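Local coordinates for putative aspartate aminotransferase (Thermus thermophilus, PDB 1IUG), which probably transfers amino groups between amino acids such as aspartate and 2-oxo acids, using pyridoxal 5'-phosphate as cofactor, at residues Leu4-Pro9 against Gly306-Gly311; Ala285-Pro290 against Phe321-Met326. All blocks are in the same frame, centred on the assembly; numbering follows the deposited sequence.

In the fold
Contacts 1 and 2 join neighbouring parts of one small mixed sheet, their centres about 10 Å apart. Contact 1 sets the N-terminal segment Leu4-Pro9 along strand 307-311; contact 2 pairs strand 285-288 with strand 320-323. Strands 307-311 and 320-323, one from each contact, are antiparallel neighbours, and Arg322 N lies 2.8 Å from Ala310 O, a probable hydrogen bond. The side chain of Arg322, predicted to bind substrate, turns back toward contact 1: its NH2 stands 2.6 Å from Gly311 O, again a probable hydrogen bond, while Pro7 packs beside it. Between the same two strands, Ile309 CG2 packs on Leu323 CD2 at 3.5 Å.

Contact 1 of 2, residues Leu4-Pro9 against Gly306-Gly311; sequences LLTPGP and GAVIAG
Leu4 and Val308 lean across each other at a slant, the CD1 branch of Leu4 reaching Val308 CB at 4.0 Å. Leu4 can do this because its CG is turned anti to the backbone N (chi1 180°), which brings one methyl back over the neighbouring strand. Both side chains lie on one face of the sheet, where the chain of residues 3-4 forms a short parallel edge to strand 307-311. At this bridge Leu5 N donates to Val308 O over 2.9 Å, within the carbonyl plane, though the angle at the hydrogen is only 144°. Leu5 itself goes another way, its CD1 meeting Ala307 CB at 3.8 Å beside helix 331-348.

Thr6 then divides its two branches. CG2 lies against the backbone of Ile309, 3.7 Å from its carbonyl carbon, and also touches Val308 CG1 and Ala310 CB. OG1 takes the place between backbone N and carbonyl carbon (chi1 51°) and donates to Pro9 O at 3.0 Å, tying together a turn that contains the cis peptide bond before Pro9. A serine here would keep the hydroxyl but would probably leave a gap over Ile309 and Ala310 where the methyl had packed. Pro7, centre of an inverse gamma turn, closes the row with CD 4.1 Å from Ala310 CB, and its ring also touches Arg322, predicted to bind substrate.

His26 and Thr29 of the second subunit pack on Leu4, Thr6 and Val308. One direct hydrogen bond and a run of methyl contacts thus imply an apolar join, with the Thr6 hydroxyl spent on shaping its own loop.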
ATOM      1  N   LEU A   4      -5.457  21.522   8.680  1.00 32.31           N
ATOM      2  CA  LEU A   4      -5.571  20.785   7.431  1.00 31.50           C
ATOM      3  C   LEU A   4      -7.046  20.773   7.046  1.00 29.09           C
ATOM      4  O   LEU A   4      -7.873  20.177   7.736  1.00 28.06           O
ATOM      5  CB  LEU A   4      -5.040  19.362   7.601  1.00 34.41           C
ATOM      6  CG  LEU A   4      -5.117  18.495   6.346  1.00 36.80           C
ATOM      7  CD1 LEU A   4      -4.374  19.180   5.206  1.00 42.16           C
ATOM      8  CD2 LEU A   4      -4.515  17.134   6.627  1.00 42.44           C
ATOM      9  N   LEU A   5      -7.375  21.452   5.954  1.00 27.46           N
ATOM     10  CA  LEU A   5      -8.761  21.540   5.503  1.00 27.38           C
ATOM     11  C   LEU A   5      -8.993  20.905   4.136  1.00 27.02           C
ATOM     12  O   LEU A   5      -9.930  21.267   3.426  1.00 29.29           O
ATOM     13  CB  LEU A   5      -9.213  23.006   5.499  1.00 26.43           C
ATOM     14  CG  LEU A   5      -9.082  23.746   6.839  1.00 28.14           C
ATOM     15  CD1 LEU A   5      -9.382  25.233   6.660  1.00 28.26           C
ATOM     16  CD2 LEU A   5     -10.006  23.123   7.888  1.00 26.59           C
ATOM     17  N   THR A   6      -8.141  19.951   3.778  1.00 27.29           N
ATOM     18  CA  THR A   6      -8.243  19.253   2.500  1.00 28.17           C
ATOM     19  C   THR A   6      -9.067  17.980   2.652  1.00 27.80           C
ATOM     20  O   THR A   6      -9.063  17.348   3.707  1.00 26.96           O
ATOM     21  CB  THR A   6      -6.855  18.867   1.957  1.00 29.21           C
ATOM     22  OG1 THR A   6      -6.122  18.175   2.975  1.00 29.94           O
ATOM     23  CG2 THR A   6      -6.074  20.106   1.515  1.00 29.92           C
ATOM     24  N   PRO A   7      -9.795  17.593   1.595  1.00 27.92           N
ATOM     25  CA  PRO A   7     -10.627  16.386   1.621  1.00 28.02           C
ATOM     26  C   PRO A   7      -9.803  15.106   1.451  1.00 27.91           C
ATOM     27  O   PRO A   7     -10.159  14.228   0.662  1.00 27.35           O
ATOM     28  CB  PRO A   7     -11.574  16.613   0.447  1.00 26.95           C
ATOM     29  CG  PRO A   7     -10.705  17.321  -0.530  1.00 28.59           C
ATOM     30  CD  PRO A   7      -9.986  18.331   0.333  1.00 29.14           C
ATOM     31  N   GLY A   8      -8.716  15.004   2.213  1.00 27.13           N
ATOM     32  CA  GLY A   8      -7.852  13.839   2.135  1.00 26.30           C
ATOM     33  C   GLY A   8      -6.463  14.157   1.609  1.00 27.29           C
ATOM     34  O   GLY A   8      -6.333  14.697   0.504  1.00 27.77           O
ATOM     35  N   PRO A   9      -5.403  13.917   2.409  1.00 27.42           N
ATOM     36  CA  PRO A   9      -5.454  13.374   3.772  1.00 26.04           C
ATOM     37  C   PRO A   9      -6.143  14.345   4.728  1.00 26.57           C
ATOM     38  O   PRO A   9      -6.356  15.519   4.399  1.00 25.29           O
ATOM     39  CB  PRO A   9      -3.975  13.211   4.124  1.00 27.34           C
ATOM     40  CG  PRO A   9      -3.350  12.917   2.796  1.00 27.57           C
ATOM     41  CD  PRO A   9      -4.011  13.950   1.927  1.00 27.30           C
ATOM     42  N   GLY A 306      -2.520  29.779   8.530  1.00 40.91           N
ATOM     43  CA  GLY A 306      -2.072  28.463   8.962  1.00 39.37           C
ATOM     44  C   GLY A 306      -2.931  27.298   8.493  1.00 38.65           C
ATOM     45  O   GLY A 306      -2.915  26.229   9.105  1.00 38.27           O
ATOM     46  N   ALA A 307      -3.658  27.485   7.395  1.00 38.07           N
ATOM     47  CA  ALA A 307      -4.527  26.433   6.870  1.00 36.01           C
ATOM     48  C   ALA A 307      -4.154  25.984   5.463  1.00 34.63           C
ATOM     49  O   ALA A 307      -3.651  26.767   4.658  1.00 35.18           O
ATOM     50  CB  ALA A 307      -5.985  26.888   6.904  1.00 34.01           C
ATOM     51  N   VAL A 308      -4.405  24.711   5.180  1.00 34.14           N
ATOM     52  CA  VAL A 308      -4.125  24.136   3.869  1.00 33.61           C
ATOM     53  C   VAL A 308      -5.455  23.797   3.213  1.00 32.89           C
ATOM     54  O   VAL A 308      -6.282  23.085   3.798  1.00 30.60           O
ATOM     55  CB  VAL A 308      -3.273  22.845   3.968  1.00 34.35           C
ATOM     56  CG1 VAL A 308      -2.941  22.328   2.574  1.00 33.41           C
ATOM     57  CG2 VAL A 308      -1.990  23.108   4.758  1.00 34.84           C
ATOM     58  N   ILE A 309      -5.659  24.325   2.009  1.00 32.04           N
ATOM     59  CA  ILE A 309      -6.884  24.097   1.252  1.00 31.00           C
ATOM     60  C   ILE A 309      -6.571  23.423  -0.083  1.00 32.42           C
ATOM     61  O   ILE A 309      -5.406  23.227  -0.430  1.00 33.18           O
ATOM     62  CB  ILE A 309      -7.635  25.422   0.986  1.00 30.95           C
ATOM     63  CG1 ILE A 309      -6.826  26.314   0.035  1.00 28.08           C
ATOM     64  CG2 ILE A 309      -7.896  26.147   2.310  1.00 27.64           C
ATOM     65  CD1 ILE A 309      -7.588  27.512  -0.475  1.00 28.49           C
ATOM     66  N   ALA A 310      -7.610  23.062  -0.830  1.00 32.73           N
ATOM     67  CA  ALA A 310      -7.417  22.414  -2.120  1.00 33.47           C
ATOM     68  C   ALA A 310      -8.063  23.203  -3.252  1.00 33.80           C
ATOM     69  O   ALA A 310      -8.958  24.017  -3.025  1.00 31.21           O
ATOM     70  CB  ALA A 310      -7.961  20.989  -2.081  1.00 33.94           C
ATOM     71  N   GLY A 311      -7.591  22.963  -4.472  1.00 35.85           N
ATOM     72  CA  GLY A 311      -8.131  23.658  -5.625  1.00 37.58           C
ATOM     73  C   GLY A 311      -8.922  22.746  -6.539  1.00 39.40           C
ATOM     74  O   GLY A 311      -9.275  21.628  -6.163  1.00 38.98           O
TER

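Contact 2 of 2, residues Ala285-Pro290 against Phe321-Met326; sequences AAFYLP and FRLSLM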
ATOM      1  N   ALA A 285     -16.816  21.111   0.834  1.00 30.10           N
ATOM      2  CA  ALA A 285     -17.572  22.283   0.392  1.00 29.95           C
ATOM      3  C   ALA A 285     -16.803  22.895  -0.778  1.00 32.05           C
ATOM      4  O   ALA A 285     -15.664  23.349  -0.619  1.00 32.96           O
ATOM      5  CB  ALA A 285     -17.715  23.294   1.527  1.00 28.63           C
ATOM      6  N   ALA A 286     -17.408  22.860  -1.963  1.00 33.07           N
ATOM      7  CA  ALA A 286     -16.776  23.394  -3.165  1.00 33.41           C
ATOM      8  C   ALA A 286     -17.401  24.716  -3.592  1.00 34.22           C
ATOM      9  O   ALA A 286     -18.625  24.841  -3.659  1.00 33.63           O
ATOM     10  CB  ALA A 286     -16.857  22.375  -4.294  1.00 34.09           C
ATOM     11  N   PHE A 287     -16.549  25.696  -3.888  1.00 33.80           N
ATOM     12  CA  PHE A 287     -17.005  27.022  -4.298  1.00 33.09           C
ATOM     13  C   PHE A 287     -16.370  27.514  -5.587  1.00 33.76           C
ATOM     14  O   PHE A 287     -15.207  27.222  -5.872  1.00 32.07           O
ATOM     15  CB  PHE A 287     -16.686  28.061  -3.218  1.00 32.56           C
ATOM     16  CG  PHE A 287     -17.362  27.814  -1.904  1.00 33.39           C
ATOM     17  CD1 PHE A 287     -16.640  27.318  -0.823  1.00 33.20           C
ATOM     18  CD2 PHE A 287     -18.711  28.096  -1.738  1.00 32.87           C
ATOM     19  CE1 PHE A 287     -17.254  27.108   0.408  1.00 35.91           C
ATOM     20  CE2 PHE A 287     -19.336  27.891  -0.513  1.00 35.75           C
ATOM     21  CZ  PHE A 287     -18.607  27.394   0.565  1.00 35.92           C
ATOM     22  N   TYR A 288     -17.140  28.277  -6.357  1.00 35.12           N
ATOM     23  CA  TYR A 288     -16.628  28.881  -7.583  1.00 37.09           C
ATOM     24  C   TYR A 288     -15.911  30.151  -7.131  1.00 37.26           C
ATOM     25  O   TYR A 288     -16.411  30.876  -6.264  1.00 35.02           O
ATOM     26  CB  TYR A 288     -17.768  29.262  -8.537  1.00 36.35           C
ATOM     27  CG  TYR A 288     -18.259  28.133  -9.408  1.00 37.92           C
ATOM     28  CD1 TYR A 288     -19.523  27.574  -9.214  1.00 37.09           C
ATOM     29  CD2 TYR A 288     -17.464  27.626 -10.436  1.00 38.28           C
ATOM     30  CE1 TYR A 288     -19.985  26.537 -10.022  1.00 36.88           C
ATOM     31  CE2 TYR A 288     -17.915  26.588 -11.251  1.00 39.17           C
ATOM     32  CZ  TYR A 288     -19.178  26.050 -11.035  1.00 38.58           C
ATOM     33  OH  TYR A 288     -19.627  25.021 -11.830  1.00 40.34           O
ATOM     34  N   LEU A 289     -14.719  30.385  -7.669  1.00 39.11           N
ATOM     35  CA  LEU A 289     -13.949  31.577  -7.333  1.00 42.87           C
ATOM     36  C   LEU A 289     -14.674  32.825  -7.829  1.00 45.63           C
ATOM     37  O   LEU A 289     -15.278  32.815  -8.902  1.00 44.79           O
ATOM     38  CB  LEU A 289     -12.559  31.517  -7.977  1.00 42.21           C
ATOM     39  CG  LEU A 289     -11.477  30.680  -7.295  1.00 40.65           C
ATOM     40  CD1 LEU A 289     -10.291  30.530  -8.228  1.00 41.47           C
ATOM     41  CD2 LEU A 289     -11.055  31.337  -5.993  1.00 38.29           C
ATOM     42  N   PRO A 290     -14.663  33.905  -7.027  1.00 49.55           N
ATOM     43  CA  PRO A 290     -15.327  35.148  -7.429  1.00 52.02           C
ATOM     44  C   PRO A 290     -14.648  35.705  -8.678  1.00 54.56           C
ATOM     45  O   PRO A 290     -13.486  35.391  -8.959  1.00 55.22           O
ATOM     46  CB  PRO A 290     -15.097  36.064  -6.228  1.00 52.34           C
ATOM     47  CG  PRO A 290     -14.998  35.110  -5.083  1.00 52.19           C
ATOM     48  CD  PRO A 290     -14.149  34.006  -5.650  1.00 50.37           C
ATOM     49  N   PHE A 321     -12.306  26.405  -5.405  1.00 38.72           N
ATOM     50  CA  PHE A 321     -11.521  26.076  -4.221  1.00 36.23           C
ATOM     51  C   PHE A 321     -12.331  25.175  -3.321  1.00 35.41           C
ATOM     52  O   PHE A 321     -13.563  25.191  -3.393  1.00 34.22           O
ATOM     53  CB  PHE A 321     -11.017  27.309  -3.486  1.00 33.74           C
ATOM     54  CG  PHE A 321     -12.024  28.091  -2.718  1.00 33.66           C
ATOM     55  CD1 PHE A 321     -12.137  27.963  -1.339  1.00 32.69           C
ATOM     56  CD2 PHE A 321     -12.827  29.020  -3.371  1.00 34.48           C
ATOM     57  CE1 PHE A 321     -13.030  28.749  -0.620  1.00 34.32           C
ATOM     58  CE2 PHE A 321     -13.723  29.813  -2.662  1.00 34.36           C
ATOM     59  CZ  PHE A 321     -13.824  29.676  -1.283  1.00 35.22           C
ATOM     60  N   ARG A 322     -11.691  24.384  -2.468  1.00 34.13           N
ATOM     61  CA  ARG A 322     -12.439  23.492  -1.620  1.00 33.34           C
ATOM     62  C   ARG A 322     -11.934  23.432  -0.235  1.00 31.94           C
ATOM     63  O   ARG A 322     -10.749  23.516   0.069  1.00 30.49           O
ATOM     64  CB  ARG A 322     -12.506  22.101  -2.226  1.00 32.73           C
ATOM     65  CG  ARG A 322     -13.296  22.084  -3.528  1.00 34.50           C
ATOM     66  CD  ARG A 322     -13.179  20.748  -4.212  1.00 36.66           C
ATOM     67  NE  ARG A 322     -11.835  20.573  -4.732  1.00 36.85           N
ATOM     68  CZ  ARG A 322     -11.152  19.421  -4.654  1.00 35.53           C
ATOM     69  NH1 ARG A 322     -11.708  18.360  -4.096  1.00 34.77           N
ATOM     70  NH2 ARG A 322      -9.919  19.361  -5.137  1.00 36.09           N
ATOM     71  N   LEU A 323     -12.934  23.302   0.590  1.00 32.14           N
ATOM     72  CA  LEU A 323     -12.800  23.282   2.012  1.00 32.48           C
ATOM     73  C   LEU A 323     -13.407  22.037   2.586  1.00 32.64           C
ATOM     74  O   LEU A 323     -14.454  21.577   2.140  1.00 34.10           O
ATOM     75  CB  LEU A 323     -13.455  24.517   2.629  1.00 35.09           C
ATOM     76  CG  LEU A 323     -12.834  25.881   2.297  1.00 37.61           C
ATOM     77  CD1 LEU A 323     -13.659  27.003   2.913  1.00 39.10           C
ATOM     78  CD2 LEU A 323     -11.391  25.957   2.769  1.00 39.00           C
ATOM     79  N   SER A 324     -12.750  21.453   3.586  1.00 30.45           N
ATOM     80  CA  SER A 324     -13.278  20.247   4.219  1.00 27.98           C
ATOM     81  C   SER A 324     -12.950  20.068   5.701  1.00 27.63           C
ATOM     82  O   SER A 324     -11.790  20.153   6.117  1.00 25.67           O
ATOM     83  CB  SER A 324     -12.818  19.010   3.450  1.00 25.68           C
ATOM     84  OG  SER A 324     -13.367  17.829   4.009  1.00 26.03           O
ATOM     85  N   LEU A 325     -13.990  19.788   6.481  1.00 25.87           N
ATOM     86  CA  LEU A 325     -13.863  19.553   7.914  1.00 26.07           C
ATOM     87  C   LEU A 325     -14.063  18.066   8.187  1.00 26.69           C
ATOM     88  O   LEU A 325     -14.449  17.671   9.287  1.00 27.61           O
ATOM     89  CB  LEU A 325     -14.899  20.374   8.683  1.00 24.83           C
ATOM     90  CG  LEU A 325     -14.560  21.855   8.851  1.00 27.16           C
ATOM     91  CD1 LEU A 325     -15.766  22.645   9.335  1.00 26.10           C
ATOM     92  CD2 LEU A 325     -13.398  21.980   9.820  1.00 26.29           C
ATOM     93  N   MET A 326     -13.781  17.250   7.174  1.00 26.39           N
ATOM     94  CA  MET A 326     -13.924  15.798   7.254  1.00 26.41           C
ATOM     95  C   MET A 326     -12.986  15.176   8.292  1.00 26.56           C
ATOM     96  O   MET A 326     -13.245  14.077   8.788  1.00 27.99           O
ATOM     97  CB  MET A 326     -13.704  15.192   5.854  1.00 27.39           C
ATOM     98  CG  MET A 326     -13.780  13.675   5.759  1.00 28.52           C
ATOM     99  SD  MET A 326     -14.044  13.101   4.054  1.00 30.05           S
ATOM    100  CE  MET A 326     -12.703  13.913   3.199  1.00 26.70           C
TER
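With CG lodged between its backbone N and carbonyl carbon (chi1 73°), Phe321 swings its ring across to strand 285-288, while Phe287, its CG anti to the carbonyl carbon (chi1 -62°), turns its own ring toward it. The rings meet obliquely, centroids 5.4 Å apart and planes inclined by 32°. The closest side-chain approach is Phe321 CE2 to Phe287 CB, 3.5 Å, and Phe321 CZ rests by CD1 of the Phe287 ring. Leu289 sends CD2 to Phe321 CD2 at 3.9 Å.

The strands form an antiparallel pair within the small mixed sheet. Ala285 with Leu323 and Phe287 with Phe321 are hydrogen-bonded pairs, each joined by two backbone bonds; that from Ala285 N to Leu323 O is short, 2.7 Å, and nearly straight. Between them Ala286 faces Arg322 as a non-hydrogen-bonded pair.

The aromatic face, carrying Phe287, Phe321 and Leu323, is covered by Phe341 of helix 331-348, Phe302 of helix 295-303 and Tyr265 of helix 250-270. On the face of Ala286, the chain of Arg322, the residue predicted to bind substrate, lays CG 3.7 Å from Ala286 CB, then bends and carries its guanidinium away to Gly311 O, where NH2 is hydrogen-bonded.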